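Local coordinates for protein beta-glucoside phosphorylase BglX (Unidentified, PDB 5VQE) that probably transfers glucosyl groups from beta-glucosides to phosphate, as a phosphorylase of glycoside hydrolase family 3, at residues N142-M153 with V188-G199. Sequence-based numbering, arbitrary orientation.
Sequences NWTYEPIIDIDM and VLTTIKHFPGDG. With G2F (2-deoxy-2-fluoro-alpha-D-glucopyranose), chain B.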
loop_
_atom_site.group_PDB
_atom_site.type_symbol
_atom_site.label_atom_id
_atom_site.label_comp_id
_atom_site.label_asym_id
_atom_site.label_seq_id
_atom_site.Cartn_x
_atom_site.Cartn_y
_atom_site.Cartn_z
ATOM N N ASN A 142 1.129 -10.127 -12.743
ATOM C CA ASN A 142 1.538 -11.372 -12.104
ATOM C C ASN A 142 2.317 -11.147 -10.814
ATOM O O ASN A 142 2.862 -12.109 -10.260
ATOM C CB ASN A 142 2.353 -12.235 -13.076
ATOM C CG ASN A 142 3.539 -11.508 -13.684
ATOM O OD1 ASN A 142 4.241 -10.741 -13.018
ATOM N ND2 ASN A 142 3.782 -11.768 -14.969
ATOM N N TRP A 143 2.347 -9.919 -10.299
ATOM C CA TRP A 143 3.151 -9.573 -9.128
ATOM C C TRP A 143 2.470 -8.404 -8.428
ATOM O O TRP A 143 2.393 -7.316 -8.996
ATOM C CB TRP A 143 4.566 -9.201 -9.561
ATOM C CG TRP A 143 5.589 -9.060 -8.476
ATOM C CD1 TRP A 143 5.462 -9.387 -7.153
ATOM C CD2 TRP A 143 6.919 -8.562 -8.640
ATOM N NE1 TRP A 143 6.640 -9.116 -6.486
ATOM C CE2 TRP A 143 7.546 -8.610 -7.382
ATOM C CE3 TRP A 143 7.642 -8.079 -9.736
ATOM C CZ2 TRP A 143 8.864 -8.183 -7.191
ATOM C CZ3 TRP A 143 8.941 -7.651 -9.539
ATOM C CH2 TRP A 143 9.541 -7.722 -8.283
ATOM N N THR A 144 1.965 -8.613 -7.218
ATOM C CA THR A 144 1.423 -7.514 -6.430
ATOM C C THR A 144 2.444 -7.132 -5.371
ATOM O O THR A 144 3.002 -8.003 -4.695
ATOM C CB THR A 144 0.078 -7.854 -5.784
ATOM O OG1 THR A 144 -0.428 -6.684 -5.137
ATOM C CG2 THR A 144 0.187 -8.969 -4.760
ATOM N N TYR A 145 2.724 -5.834 -5.278
ATOM C CA TYR A 145 3.668 -5.312 -4.299
ATOM C C TYR A 145 2.987 -5.210 -2.937
ATOM O O TYR A 145 2.931 -4.132 -2.342
ATOM C CB TYR A 145 4.188 -3.939 -4.735
ATOM C CG TYR A 145 5.203 -3.915 -5.855
ATOM C CD1 TYR A 145 6.090 -4.966 -6.061
ATOM C CD2 TYR A 145 5.304 -2.801 -6.682
ATOM C CE1 TYR A 145 7.038 -4.910 -7.068
ATOM C CE2 TYR A 145 6.250 -2.738 -7.684
ATOM C CZ TYR A 145 7.115 -3.786 -7.874
ATOM O OH TYR A 145 8.052 -3.697 -8.884
ATOM N N GLU A 146 2.421 -6.315 -2.469
ATOM C CA GLU A 146 1.674 -6.372 -1.221
ATOM C C GLU A 146 1.768 -7.798 -0.696
ATOM O O GLU A 146 2.005 -8.729 -1.470
ATOM C CB GLU A 146 0.204 -5.992 -1.431
ATOM C CG GLU A 146 -0.075 -4.848 -2.402
ATOM C CD GLU A 146 0.197 -3.465 -1.844
ATOM O OE1 GLU A 146 0.246 -3.298 -0.604
ATOM O OE2 GLU A 146 0.352 -2.529 -2.667
ATOM N N PRO A 147 1.533 -8.013 0.606
ATOM C CA PRO A 147 0.978 -7.134 1.636
ATOM C C PRO A 147 1.979 -6.325 2.444
ATOM O O PRO A 147 3.144 -6.675 2.617
ATOM C CB PRO A 147 0.269 -8.117 2.561
ATOM C CG PRO A 147 1.182 -9.297 2.547
ATOM C CD PRO A 147 1.696 -9.388 1.117
ATOM N N ILE A 148 1.464 -5.217 2.950
ATOM C CA ILE A 148 2.187 -4.359 3.876
ATOM C C ILE A 148 2.128 -4.986 5.260
ATOM O O ILE A 148 1.041 -5.185 5.816
ATOM C CB ILE A 148 1.590 -2.946 3.881
ATOM C CG1 ILE A 148 1.881 -2.277 2.533
ATOM C CG2 ILE A 148 2.153 -2.103 5.032
ATOM C CD1 ILE A 148 1.115 -1.013 2.298
ATOM N N ILE A 149 3.296 -5.297 5.814
ATOM C CA ILE A 149 3.379 -5.875 7.149
ATOM C C ILE A 149 4.139 -4.924 8.060
ATOM O O ILE A 149 4.746 -5.343 9.050
ATOM C CB ILE A 149 4.017 -7.278 7.119
ATOM C CG1 ILE A 149 5.395 -7.247 6.449
ATOM C CG2 ILE A 149 3.078 -8.249 6.423
ATOM C CD1 ILE A 149 6.158 -8.561 6.590
ATOM N N ASP A 150 4.097 -3.632 7.741
ATOM C CA ASP A 150 4.495 -2.617 8.703
ATOM C C ASP A 150 3.549 -2.630 9.894
ATOM O O ASP A 150 2.384 -3.018 9.787
ATOM C CB ASP A 150 4.476 -1.226 8.075
ATOM C CG ASP A 150 5.406 -1.105 6.889
ATOM O OD1 ASP A 150 6.480 -1.737 6.913
ATOM O OD2 ASP A 150 5.060 -0.355 5.947
ATOM N N ILE A 151 4.063 -2.186 11.038
ATOM C CA ILE A 151 3.292 -2.074 12.272
ATOM C C ILE A 151 2.983 -0.601 12.474
ATOM O O ILE A 151 3.894 0.231 12.455
ATOM C CB ILE A 151 4.074 -2.638 13.474
ATOM C CG1 ILE A 151 4.477 -4.094 13.244
ATOM C CG2 ILE A 151 3.255 -2.509 14.750
ATOM C CD1 ILE A 151 5.489 -4.614 14.258
ATOM N N ASP A 152 1.706 -0.270 12.677
ATOM C CA ASP A 152 1.299 1.126 12.864
ATOM C C ASP A 152 1.512 1.549 14.320
ATOM O O ASP A 152 0.589 1.943 15.034
ATOM C CB ASP A 152 -0.156 1.312 12.438
ATOM C CG ASP A 152 -0.521 2.769 12.191
ATOM O OD1 ASP A 152 0.382 3.577 11.890
ATOM O OD2 ASP A 152 -1.729 3.105 12.275
ATOM N N MET A 153 2.775 1.468 14.755
ATOM C CA MET A 153 3.124 1.882 16.109
ATOM C C MET A 153 2.917 3.378 16.299
ATOM O O MET A 153 2.240 3.807 17.241
ATOM C CB MET A 153 4.579 1.534 16.424
ATOM C CG MET A 153 4.886 0.091 16.648
ATOM S SD MET A 153 6.544 -0.102 17.347
ATOM C CE MET A 153 6.662 -1.893 17.391
ATOM N N VAL A 188 -0.629 -14.995 -8.598
ATOM C CA VAL A 188 0.030 -13.700 -8.505
ATOM C C VAL A 188 1.020 -13.746 -7.351
ATOM O O VAL A 188 0.655 -14.095 -6.222
ATOM C CB VAL A 188 -0.995 -12.569 -8.320
ATOM C CG1 VAL A 188 -0.301 -11.238 -8.029
ATOM C CG2 VAL A 188 -1.869 -12.447 -9.572
ATOM N N LEU A 189 2.265 -13.392 -7.639
ATOM C CA LEU A 189 3.293 -13.312 -6.616
ATOM C C LEU A 189 2.987 -12.179 -5.641
ATOM O O LEU A 189 2.448 -11.133 -6.021
ATOM C CB LEU A 189 4.655 -13.081 -7.264
ATOM C CG LEU A 189 5.129 -14.078 -8.322
ATOM C CD1 LEU A 189 6.415 -13.582 -8.994
ATOM C CD2 LEU A 189 5.341 -15.449 -7.718
ATOM N N THR A 190 3.346 -12.384 -4.373
ATOM C CA THR A 190 3.184 -11.359 -3.353
ATOM C C THR A 190 4.534 -10.818 -2.891
ATOM O O THR A 190 5.591 -11.414 -3.128
ATOM C CB THR A 190 2.413 -11.887 -2.137
ATOM O OG1 THR A 190 3.215 -12.840 -1.433
ATOM C CG2 THR A 190 1.091 -12.515 -2.557
ATOM N N THR A 191 4.469 -9.666 -2.219
ATOM C CA THR A 191 5.637 -8.895 -1.797
ATOM C C THR A 191 5.390 -8.401 -0.384
ATOM O O THR A 191 4.531 -7.537 -0.185
ATOM C CB THR A 191 5.863 -7.692 -2.713
ATOM O OG1 THR A 191 5.777 -8.100 -4.079
ATOM C CG2 THR A 191 7.234 -7.032 -2.449
ATOM N N ILE A 192 6.141 -8.897 0.590
ATOM C CA ILE A 192 6.056 -8.318 1.927
ATOM C C ILE A 192 6.932 -7.073 1.991
ATOM O O ILE A 192 8.087 -7.085 1.545
ATOM C CB ILE A 192 6.434 -9.347 3.006
ATOM C CG1 ILE A 192 7.784 -10.023 2.716
ATOM C CG2 ILE A 192 5.307 -10.370 3.157
ATOM C CD1 ILE A 192 8.220 -11.012 3.820
ATOM N N LYS A 193 6.369 -5.989 2.532
ATOM C CA LYS A 193 7.012 -4.679 2.597
ATOM C C LYS A 193 6.515 -3.980 3.857
ATOM O O LYS A 193 5.480 -4.357 4.408
ATOM C CB LYS A 193 6.711 -3.852 1.333
ATOM C CG LYS A 193 5.246 -3.436 1.155
ATOM C CD LYS A 193 5.024 -2.763 -0.202
ATOM C CE LYS A 193 3.664 -2.097 -0.298
ATOM N NZ LYS A 193 3.346 -1.583 -1.670
ATOM N N HIS A 194 7.239 -2.962 4.338
ATOM C CA HIS A 194 8.476 -2.398 3.794
ATOM C C HIS A 194 9.655 -2.731 4.723
ATOM O O HIS A 194 9.730 -2.221 5.833
ATOM C CB HIS A 194 8.358 -0.875 3.668
ATOM C CG HIS A 194 7.192 -0.413 2.845
ATOM N ND1 HIS A 194 5.941 -0.189 3.385
ATOM C CD2 HIS A 194 7.091 -0.108 1.529
ATOM C CE1 HIS A 194 5.118 0.222 2.434
ATOM N NE2 HIS A 194 5.791 0.285 1.299
ATOM N N PHE A 195 10.553 -3.577 4.283
ATOM C CA PHE A 195 11.615 -4.061 5.155
ATOM C C PHE A 195 12.702 -2.994 5.294
ATOM O O PHE A 195 13.087 -2.369 4.300
ATOM C CB PHE A 195 12.188 -5.350 4.582
ATOM C CG PHE A 195 13.420 -5.854 5.288
ATOM C CD1 PHE A 195 14.678 -5.539 4.814
ATOM C CD2 PHE A 195 13.313 -6.691 6.393
ATOM C CE1 PHE A 195 15.811 -6.010 5.448
ATOM C CE2 PHE A 195 14.449 -7.161 7.032
ATOM C CZ PHE A 195 15.693 -6.815 6.557
ATOM N N PRO A 196 13.255 -2.781 6.503
ATOM C CA PRO A 196 13.133 -3.504 7.771
ATOM C C PRO A 196 11.966 -3.108 8.670
ATOM O O PRO A 196 11.913 -3.583 9.806
ATOM C CB PRO A 196 14.462 -3.174 8.462
ATOM C CG PRO A 196 14.730 -1.799 8.045
ATOM C CD PRO A 196 14.330 -1.781 6.575
ATOM N N GLY A 197 11.067 -2.252 8.192
ATOM C CA GLY A 197 9.818 -2.031 8.889
ATOM C C GLY A 197 9.462 -0.583 9.127
ATOM O O GLY A 197 10.089 0.095 9.946
ATOM N N ASP A 198 8.437 -0.094 8.436
ATOM C CA ASP A 198 7.955 1.238 8.740
ATOM C C ASP A 198 7.017 1.195 9.947
ATOM O O ASP A 198 6.548 0.132 10.376
ATOM C CB ASP A 198 7.251 1.854 7.534
ATOM C CG ASP A 198 7.476 3.354 7.442
ATOM O OD1 ASP A 198 7.741 3.977 8.496
ATOM O OD2 ASP A 198 7.419 3.906 6.321
ATOM N N GLY A 199 6.760 2.375 10.510
ATOM C CA GLY A 199 5.796 2.537 11.577
ATOM C C GLY A 199 6.370 2.920 12.927
ATOM O O GLY A 199 5.590 3.212 13.839
HETATM C C1 G2F B . 8.014 2.412 -2.922
HETATM C C2 G2F B . 6.848 2.296 -1.887
HETATM C C3 G2F B . 6.198 0.891 -2.053
HETATM C C4 G2F B . 5.764 0.717 -3.541
HETATM C C5 G2F B . 7.031 0.897 -4.444
HETATM C C6 G2F B . 6.647 0.807 -5.975
HETATM O O3 G2F B . 5.015 0.878 -1.298
HETATM O O4 G2F B . 5.337 -0.610 -3.700
HETATM O O5 G2F B . 7.547 2.200 -4.232
HETATM O O6 G2F B . 5.597 1.698 -6.221
HETATM F F2 G2F B . 7.332 2.408 -0.630
HETATM O O HOH W 1 0.833 -0.046 -1.698
#
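Asp150 and His194 meet with carboxylate and imidazole nearly coplanar, 21° apart. The syn lone pair of Asp150 OD2 accepts a hydrogen bond from His194 ND1 at 2.7 Å, and the bond is almost straight. Asp150 OD1 is gripped twice, by His194 N and Asp198 N, which reach it from opposite faces of the carboxylate. With ND1 thus engaged, His194 NE2 faces the sugar and is hydrogen-bonded to G2F O3 at 2.8 Å. An alanine in place of Asp150 would probably leave both backbone N-H groups without their acceptor and the imidazole free to turn away from the sugar.

Lys193 runs extended beyond CG beside Ile148, where its CE is pressed to 3.4 Å from Ile148 CG1. Its NZ donates nearly along the C=O axis to Tyr145 O, 2.7 Å away, and also to G2F O3 and O4. Lys193 NZ also meets Glu146 OE2 from above the carboxylate plane, in a longer salt bridge of 3.3 Å accompanied by a water that joins the two groups.

Farther along, Thr191 OG1 donates to Thr144 O and weakly accepts from Trp143 NE1, which also bonds Thr237. Toward 151-153, Ile151 N makes only a weak 3.5 Å bond to Asp198 O, yet Gly199 CA still packs 3.1 Å from Ile151 O, where a side chain would clash. The loose side is partly exposed Met153, which touches Gly199 O with its CB while the rest of its side chain leads away.

Single parallel bridges, Trp143 with Leu189 and Ile148 with Lys193, tie segment 142-153 to segment 188-199 in the family 3 TIM-barrel domain, where Lys193 and His194, joined by a cis peptide bond, line the pocket that holds the fluoroglucose, probably the glucosyl site.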